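Long-range contacts in catalase (Corynebacterium glutamicum, PDB 4B7H), which breaks hydrogen peroxide down to water and oxygen at a haem iron and, in this crystal, carries bound NADPH and the inhibitor nitric oxide: residues V123-A127 with I139-T144; K227-R233 with I270-Q276. One frame throughout, in Å; residues are numbered along the deposited sequence.

Contact 1 of 2, residues V123-A127 with I139-T144. With HEM (protoporphyrin IX containing Fe), chain E.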
loop_
_atom_site.group_PDB
_atom_site.type_symbol
_atom_site.label_atom_id
_atom_site.label_comp_id
_atom_site.label_asym_id
_atom_site.label_seq_id
_atom_site.Cartn_x
_atom_site.Cartn_y
_atom_site.Cartn_z
ATOM N N VAL A 123 -25.107 -13.789 -11.544
ATOM C CA VAL A 123 -24.865 -13.034 -12.763
ATOM C C VAL A 123 -23.440 -13.370 -13.216
ATOM O O VAL A 123 -22.562 -13.637 -12.373
ATOM C CB VAL A 123 -24.987 -11.514 -12.486
ATOM C CG1 VAL A 123 -24.499 -10.691 -13.667
ATOM C CG2 VAL A 123 -26.425 -11.144 -12.118
ATOM N N HIS A 124 -23.200 -13.372 -14.529
ATOM C CA HIS A 124 -21.831 -13.453 -15.026
ATOM C C HIS A 124 -21.406 -12.187 -15.732
ATOM O O HIS A 124 -22.108 -11.664 -16.606
ATOM C CB HIS A 124 -21.629 -14.661 -15.935
ATOM C CG HIS A 124 -21.741 -15.954 -15.206
ATOM N ND1 HIS A 124 -20.643 -16.650 -14.752
ATOM C CD2 HIS A 124 -22.827 -16.646 -14.792
ATOM C CE1 HIS A 124 -21.049 -17.737 -14.117
ATOM N NE2 HIS A 124 -22.371 -17.760 -14.133
ATOM N N GLY A 125 -20.236 -11.698 -15.347
ATOM C CA GLY A 125 -19.644 -10.546 -15.995
ATOM C C GLY A 125 -19.211 -10.870 -17.408
ATOM O O GLY A 125 -18.809 -11.995 -17.708
ATOM N N PHE A 126 -19.272 -9.861 -18.270
ATOM C CA PHE A 126 -18.989 -10.001 -19.692
ATOM C C PHE A 126 -18.332 -8.674 -20.083
ATOM O O PHE A 126 -18.982 -7.761 -20.599
ATOM C CB PHE A 126 -20.312 -10.220 -20.439
ATOM C CG PHE A 126 -20.170 -10.790 -21.829
ATOM C CD1 PHE A 126 -19.567 -10.059 -22.838
ATOM C CD2 PHE A 126 -20.693 -12.041 -22.134
ATOM C CE1 PHE A 126 -19.456 -10.583 -24.129
ATOM C CE2 PHE A 126 -20.599 -12.567 -23.432
ATOM C CZ PHE A 126 -19.979 -11.835 -24.424
ATOM N N ALA A 127 -17.031 -8.569 -19.817
ATOM C CA ALA A 127 -16.337 -7.287 -19.858
ATOM C C ALA A 127 -15.307 -7.217 -20.973
ATOM O O ALA A 127 -14.295 -7.926 -20.943
ATOM C CB ALA A 127 -15.682 -7.012 -18.511
ATOM N N ILE A 139 -16.413 -1.954 -22.853
ATOM C CA ILE A 139 -17.829 -2.166 -22.564
ATOM C C ILE A 139 -17.887 -3.237 -21.486
ATOM O O ILE A 139 -17.717 -4.428 -21.756
ATOM C CB ILE A 139 -18.656 -2.568 -23.805
ATOM C CG1 ILE A 139 -18.500 -1.513 -24.908
ATOM C CG2 ILE A 139 -20.130 -2.742 -23.415
ATOM C CD1 ILE A 139 -19.215 -1.844 -26.210
ATOM N N VAL A 140 -18.070 -2.783 -20.253
ATOM C CA VAL A 140 -18.016 -3.662 -19.102
ATOM C C VAL A 140 -19.450 -4.097 -18.838
ATOM O O VAL A 140 -20.208 -3.435 -18.111
ATOM C CB VAL A 140 -17.372 -2.936 -17.896
ATOM C CG1 VAL A 140 -17.245 -3.874 -16.705
ATOM C CG2 VAL A 140 -15.993 -2.399 -18.296
ATOM N N GLY A 141 -19.833 -5.201 -19.476
ATOM C CA GLY A 141 -21.208 -5.653 -19.433
ATOM C C GLY A 141 -21.417 -6.883 -18.577
ATOM O O GLY A 141 -20.518 -7.302 -17.846
ATOM N N ASN A 142 -22.624 -7.437 -18.650
ATOM C CA ASN A 142 -22.998 -8.664 -17.947
ATOM C C ASN A 142 -23.759 -9.559 -18.918
ATOM O O ASN A 142 -24.095 -9.127 -20.024
ATOM C CB ASN A 142 -23.901 -8.356 -16.743
ATOM C CG ASN A 142 -23.127 -8.003 -15.478
ATOM O OD1 ASN A 142 -22.016 -8.491 -15.243
ATOM N ND2 ASN A 142 -23.734 -7.178 -14.639
ATOM N N ASN A 143 -24.061 -10.785 -18.497
ATOM C CA ASN A 143 -24.860 -11.703 -19.307
ATOM C C ASN A 143 -26.381 -11.505 -19.138
ATOM O O ASN A 143 -27.167 -12.422 -19.416
ATOM C CB ASN A 143 -24.474 -13.156 -19.008
ATOM C CG ASN A 143 -24.915 -13.596 -17.634
ATOM O OD1 ASN A 143 -25.265 -12.771 -16.789
ATOM N ND2 ASN A 143 -24.906 -14.898 -17.399
ATOM N N THR A 144 -26.773 -10.310 -18.688
ATOM C CA THR A 144 -28.169 -9.898 -18.532
ATOM C C THR A 144 -28.356 -8.488 -19.090
ATOM O O THR A 144 -27.463 -7.638 -18.962
ATOM C CB THR A 144 -28.600 -9.876 -17.052
ATOM O OG1 THR A 144 -29.831 -9.153 -16.934
ATOM C CG2 THR A 144 -27.526 -9.200 -16.179
HETATM C CHA HEM E . -16.614 -5.136 -11.342
HETATM C CHB HEM E . -18.594 -1.184 -9.346
HETATM C CHC HEM E . -22.799 -2.307 -11.466
HETATM C CHD HEM E . -20.364 -5.176 -14.469
HETATM C C1A HEM E . -16.784 -3.987 -10.609
HETATM C C2A HEM E . -15.757 -3.313 -9.836
HETATM C C3A HEM E . -16.314 -2.215 -9.304
HETATM C C4A HEM E . -17.698 -2.163 -9.709
HETATM C CMA HEM E . -15.661 -1.151 -8.415
HETATM C CAA HEM E . -14.296 -3.795 -9.695
HETATM C CBA HEM E . -13.470 -3.238 -10.845
HETATM C CGA HEM E . -11.995 -3.499 -10.684
HETATM O O1A HEM E . -11.344 -3.765 -11.725
HETATM O O2A HEM E . -11.455 -3.442 -9.549
HETATM C C1B HEM E . -19.919 -1.147 -9.717
HETATM C C2B HEM E . -20.901 -0.186 -9.269
HETATM C C3B HEM E . -22.075 -0.520 -9.843
HETATM C C4B HEM E . -21.848 -1.677 -10.682
HETATM C CMB HEM E . -20.595 0.966 -8.289
HETATM C CAB HEM E . -23.455 0.159 -9.748
HETATM C CBB HEM E . -23.593 1.460 -9.498
HETATM C C1C HEM E . -22.480 -3.054 -12.586
HETATM C C2C HEM E . -23.282 -3.243 -13.786
HETATM C C3C HEM E . -22.586 -4.046 -14.610
HETATM C C4C HEM E . -21.331 -4.359 -13.961
HETATM C CMC HEM E . -24.686 -2.633 -14.017
HETATM C CAC HEM E . -22.920 -4.539 -16.039
HETATM C CBC HEM E . -23.694 -3.839 -16.886
HETATM C C1D HEM E . -19.177 -5.476 -13.860
HETATM C C2D HEM E . -18.251 -6.424 -14.390
HETATM C C3D HEM E . -17.087 -6.423 -13.437
HETATM C C4D HEM E . -17.406 -5.463 -12.417
HETATM C CMD HEM E . -18.412 -7.271 -15.650
HETATM C CAD HEM E . -15.827 -7.262 -13.591
HETATM C CBD HEM E . -14.940 -6.609 -14.649
HETATM C CGD HEM E . -13.772 -7.533 -14.824
HETATM O O1D HEM E . -12.624 -7.145 -14.491
HETATM O O2D HEM E . -13.992 -8.683 -15.281
HETATM N NA HEM E . -17.960 -3.256 -10.521
HETATM N NB HEM E . -20.521 -2.043 -10.573
HETATM N NC HEM E . -21.289 -3.746 -12.731
HETATM N ND HEM E . -18.660 -4.929 -12.689
HETATM FE FE HEM E . -19.628 -3.537 -11.605
#
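Phe126 and Gly141 face each other as a hydrogen-bonded antiparallel pair, with Phe126 N 2.9 Å from Gly141 O and Gly141 N 2.9 Å from Phe126 O. Next to this pair, Ala127 and Val140 put their side chains on the haem side of the sheet. Ala127 CB packs on Val140 CG1 at 3.9 Å. With CG1 anti to its backbone N (chi1 -177°), Val140 lays that methyl on the haem, 3.6 Å from C2D. At the other end Gly125 pairs with Asn142. Gly125 CA approaches the haem methyl CMD to 3.5 Å. Asn142 lies against the CAC vinyl group of the haem. The Val123 side chain crosses that of Asn142 at about a right angle, with Val123 CG1 3.5 Å from Asn142 CG.

Asn143 closes the contact beyond the strand. Its backbone N bonds to His124 O. Its side chain turns back, with CG between the backbone N and the carbonyl carbon (chi1 70°), and OD1 takes the His124 N-H, 3.1 Å from His124 N. The bond is nearly straight (164°), but the donor stands above the amide plane of Asn143. Asn143 ND2 then sits at the edge of the His124 ring, with a weak hydrogen bond to Gln206. Asn143 thus holds the backbone of His124 at both N and O, by its side-chain OD1 and its own backbone N.

The two strands form the hairpin 125-132 and 135-142, part of the antiparallel barrel of the catalase fold, which here walls the haem pocket. Strand 100-108 flanks it through Ser108 and Arg106. Val140 O accepts a bond from Arg348 of helix 343-359, and helix 187-194 touches Val123 and Thr144.

Contact 2 of 2, residues K227-R233 with I270-Q276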
loop_
_atom_site.group_PDB
_atom_site.type_symbol
_atom_site.label_atom_id
_atom_site.label_comp_id
_atom_site.label_asym_id
_atom_site.label_seq_id
_atom_site.Cartn_x
_atom_site.Cartn_y
_atom_site.Cartn_z
ATOM N N LYS A 227 -28.361 0.578 -26.904
ATOM C CA LYS A 227 -28.040 -0.538 -26.018
ATOM C C LYS A 227 -27.295 -1.608 -26.808
ATOM O O LYS A 227 -27.676 -1.950 -27.932
ATOM C CB LYS A 227 -29.292 -1.145 -25.375
ATOM C CG LYS A 227 -29.931 -0.271 -24.301
ATOM C CD LYS A 227 -31.072 -1.005 -23.602
ATOM C CE LYS A 227 -31.763 -0.128 -22.555
ATOM N NZ LYS A 227 -30.922 0.155 -21.343
ATOM N N TYR A 228 -26.233 -2.134 -26.213
ATOM C CA TYR A 228 -25.425 -3.170 -26.836
ATOM C C TYR A 228 -25.902 -4.569 -26.494
ATOM O O TYR A 228 -26.186 -4.867 -25.328
ATOM C CB TYR A 228 -23.990 -3.060 -26.358
ATOM C CG TYR A 228 -23.241 -1.834 -26.803
ATOM C CD1 TYR A 228 -22.739 -1.739 -28.097
ATOM C CD2 TYR A 228 -22.988 -0.792 -25.917
ATOM C CE1 TYR A 228 -22.025 -0.628 -28.504
ATOM C CE2 TYR A 228 -22.274 0.324 -26.311
ATOM C CZ TYR A 228 -21.792 0.399 -27.606
ATOM O OH TYR A 228 -21.069 1.503 -27.997
ATOM N N HIS A 229 -25.935 -5.424 -27.505
ATOM C CA HIS A 229 -26.253 -6.829 -27.374
ATOM C C HIS A 229 -25.210 -7.663 -28.073
ATOM O O HIS A 229 -24.915 -7.441 -29.215
ATOM C CB HIS A 229 -27.668 -7.121 -27.992
ATOM C CG HIS A 229 -28.816 -6.444 -27.291
ATOM N ND1 HIS A 229 -29.745 -7.105 -26.638
ATOM C CD2 HIS A 229 -29.151 -5.135 -27.235
ATOM C CE1 HIS A 229 -30.602 -6.255 -26.160
ATOM N NE2 HIS A 229 -30.246 -5.047 -26.543
ATOM N N PHE A 230 -24.624 -8.606 -27.355
ATOM C CA PHE A 230 -23.616 -9.496 -27.908
ATOM C C PHE A 230 -24.221 -10.895 -27.956
ATOM O O PHE A 230 -24.381 -11.551 -26.917
ATOM C CB PHE A 230 -22.339 -9.445 -27.057
ATOM C CG PHE A 230 -21.842 -8.041 -26.812
ATOM C CD1 PHE A 230 -21.425 -7.244 -27.871
ATOM C CD2 PHE A 230 -21.804 -7.514 -25.531
ATOM C CE1 PHE A 230 -20.976 -5.946 -27.654
ATOM C CE2 PHE A 230 -21.354 -6.219 -25.308
ATOM C CZ PHE A 230 -20.945 -5.435 -26.369
ATOM N N LYS A 231 -24.602 -11.333 -29.157
ATOM C CA LYS A 231 -25.425 -12.530 -29.298
ATOM C C LYS A 231 -24.552 -13.745 -29.600
ATOM O O LYS A 231 -23.883 -13.806 -30.638
ATOM C CB LYS A 231 -26.503 -12.332 -30.375
ATOM C CG LYS A 231 -27.379 -11.086 -30.169
ATOM C CD LYS A 231 -28.185 -11.134 -28.878
ATOM C CE LYS A 231 -29.250 -12.223 -28.916
ATOM N NZ LYS A 231 -30.131 -12.168 -27.702
ATOM N N THR A 232 -24.544 -14.706 -28.680
ATOM C CA THR A 232 -23.623 -15.826 -28.796
ATOM C C THR A 232 -23.921 -16.721 -29.996
ATOM O O THR A 232 -25.056 -17.144 -30.204
ATOM C CB THR A 232 -23.595 -16.685 -27.522
ATOM O OG1 THR A 232 -22.840 -17.869 -27.794
ATOM C CG2 THR A 232 -25.007 -17.071 -27.087
ATOM N N ARG A 233 -22.893 -17.002 -30.790
ATOM C CA ARG A 233 -23.048 -17.936 -31.895
ATOM C C ARG A 233 -23.054 -19.381 -31.425
ATOM O O ARG A 233 -23.471 -20.281 -32.165
ATOM C CB ARG A 233 -21.955 -17.731 -32.935
ATOM C CG ARG A 233 -22.181 -16.519 -33.790
ATOM C CD ARG A 233 -21.502 -16.661 -35.134
ATOM N NE ARG A 233 -21.514 -15.391 -35.839
ATOM C CZ ARG A 233 -20.767 -15.116 -36.902
ATOM N NH1 ARG A 233 -19.946 -16.034 -37.392
ATOM N NH2 ARG A 233 -20.846 -13.923 -37.468
ATOM N N ILE A 270 -17.525 -17.021 -30.908
ATOM C CA ILE A 270 -17.889 -15.810 -31.627
ATOM C C ILE A 270 -19.198 -15.257 -31.075
ATOM O O ILE A 270 -20.077 -16.018 -30.656
ATOM C CB ILE A 270 -18.040 -16.108 -33.140
ATOM C CG1 ILE A 270 -16.710 -16.587 -33.726
ATOM C CG2 ILE A 270 -18.541 -14.890 -33.901
ATOM C CD1 ILE A 270 -16.851 -17.267 -35.065
ATOM N N TRP A 271 -19.309 -13.933 -31.046
ATOM C CA TRP A 271 -20.560 -13.254 -30.728
ATOM C C TRP A 271 -20.869 -12.244 -31.817
ATOM O O TRP A 271 -19.975 -11.527 -32.277
ATOM C CB TRP A 271 -20.445 -12.492 -29.409
ATOM C CG TRP A 271 -20.496 -13.342 -28.176
ATOM C CD1 TRP A 271 -21.567 -13.509 -27.341
ATOM C CD2 TRP A 271 -19.437 -14.145 -27.634
ATOM N NE1 TRP A 271 -21.240 -14.370 -26.314
ATOM C CE2 TRP A 271 -19.937 -14.766 -26.466
ATOM C CE3 TRP A 271 -18.113 -14.391 -28.017
ATOM C CZ2 TRP A 271 -19.160 -15.618 -25.678
ATOM C CZ3 TRP A 271 -17.337 -15.241 -27.232
ATOM C CH2 TRP A 271 -17.864 -15.843 -26.073
ATOM N N ASP A 272 -22.132 -12.175 -32.223
ATOM C CA ASP A 272 -22.562 -11.113 -33.125
ATOM C C ASP A 272 -22.882 -9.840 -32.340
ATOM O O ASP A 272 -23.628 -9.876 -31.362
ATOM C CB ASP A 272 -23.750 -11.572 -33.964
ATOM C CG ASP A 272 -23.354 -12.616 -34.982
ATOM O OD1 ASP A 272 -22.680 -12.246 -35.969
ATOM O OD2 ASP A 272 -23.692 -13.803 -34.786
ATOM N N VAL A 273 -22.284 -8.728 -32.760
ATOM C CA VAL A 273 -22.462 -7.434 -32.097
ATOM C C VAL A 273 -23.636 -6.687 -32.714
ATOM O O VAL A 273 -23.642 -6.410 -33.914
ATOM C CB VAL A 273 -21.194 -6.563 -32.217
ATOM C CG1 VAL A 273 -21.410 -5.210 -31.552
ATOM C CG2 VAL A 273 -19.993 -7.277 -31.603
ATOM N N LYS A 274 -24.633 -6.376 -31.895
ATOM C CA LYS A 274 -25.827 -5.682 -32.365
ATOM C C LYS A 274 -26.173 -4.553 -31.402
ATOM O O LYS A 274 -25.720 -4.544 -30.252
ATOM C CB LYS A 274 -27.011 -6.655 -32.492
ATOM C CG LYS A 274 -26.698 -7.933 -33.268
ATOM C CD LYS A 274 -27.938 -8.796 -33.480
ATOM C CE LYS A 274 -27.589 -10.095 -34.200
ATOM N NZ LYS A 274 -27.073 -9.843 -35.572
ATOM N N VAL A 275 -26.953 -3.589 -31.875
ATOM C CA VAL A 275 -27.444 -2.522 -31.019
ATOM C C VAL A 275 -28.938 -2.310 -31.191
ATOM O O VAL A 275 -29.498 -2.580 -32.252
ATOM C CB VAL A 275 -26.732 -1.177 -31.290
ATOM C CG1 VAL A 275 -25.320 -1.198 -30.708
ATOM C CG2 VAL A 275 -26.713 -0.847 -32.791
ATOM N N GLN A 276 -29.580 -1.848 -30.124
ATOM C CA GLN A 276 -30.869 -1.186 -30.241
ATOM C C GLN A 276 -30.574 0.297 -30.350
ATOM O O GLN A 276 -29.694 0.811 -29.657
ATOM C CB GLN A 276 -31.738 -1.440 -29.010
ATOM C CG GLN A 276 -32.150 -2.885 -28.811
ATOM C CD GLN A 276 -32.899 -3.092 -27.521
ATOM O OE1 GLN A 276 -32.311 -3.048 -26.439
ATOM N NE2 GLN A 276 -34.209 -3.314 -27.621
HETATM O O HOH W 1 -25.249 -14.889 -32.944
#
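Phe230 and Val273 lie side by side on the buried face of the pair. Val273 CG1 meets the edge of the Phe230 ring at CE1, 4.0 Å away. Tyr228 and Val275 also lie side by side, with Tyr228 CD1 3.7 Å from Val275 CG1. Beyond them Thr232 CB packs 3.5 Å from Trp271 NE1, whose hydrogen bond goes to Gln206 O.

The backbones form a regular antiparallel ladder of the catalase beta barrel, joining strand 223-232 to strand 270-279. Strand 305-314 continues the sheet beyond Trp271 and Val273. The 36 residues between the segments contain two helices and no strand.

The other face is buried at one end and more open at the other. At the buried end His229 NE2 donates to Gln276 OE1 at 2.9 Å from above the amide plane, with ring and amide nearly perpendicular (87°). This bond probably helps fix the rotation of a ring that touches NADPH. Toward solvent, the aliphatic parts of Lys231 and Lys274 cross at about a right angle, Lys231 CG near Lys274 CD, and Lys231 NZ bridges to Asp207. The exposed Arg233 runs extended from CG to NE (chi2 -155°, chi3 -169°), which carries its guanidinium out to grip Asp272 side-on: NE meets OD2 and NH2 meets OD1, both at 2.9 Å and on the syn sides. Ile270 CG2 lies over one guanidinium face, offset toward its rim. A water donates to both Asp272 OD2 and Lys231 O.

Contact 1 and contact 2 belong to one sheet and pack against each other, their centres 12 Å apart. Phe126 of contact 1 inserts its ring among the aromatics of contact 2, meeting Trp271 edge-to-face, with CZ 3.4 Å from Trp271 NE1. Ile139 CD1 fits nearby, 3.7 Å from Tyr228 CZ and 4.0 Å from Phe230 CZ. Contact 1 touches the haem directly, and the Asn142 side chain is about 6 Å from the bound nitric oxide. Contact 2 stands behind it: the Phe230 side chain is about 9 Å from the haem, while the His229 side chain lies about 3 Å from NADPH.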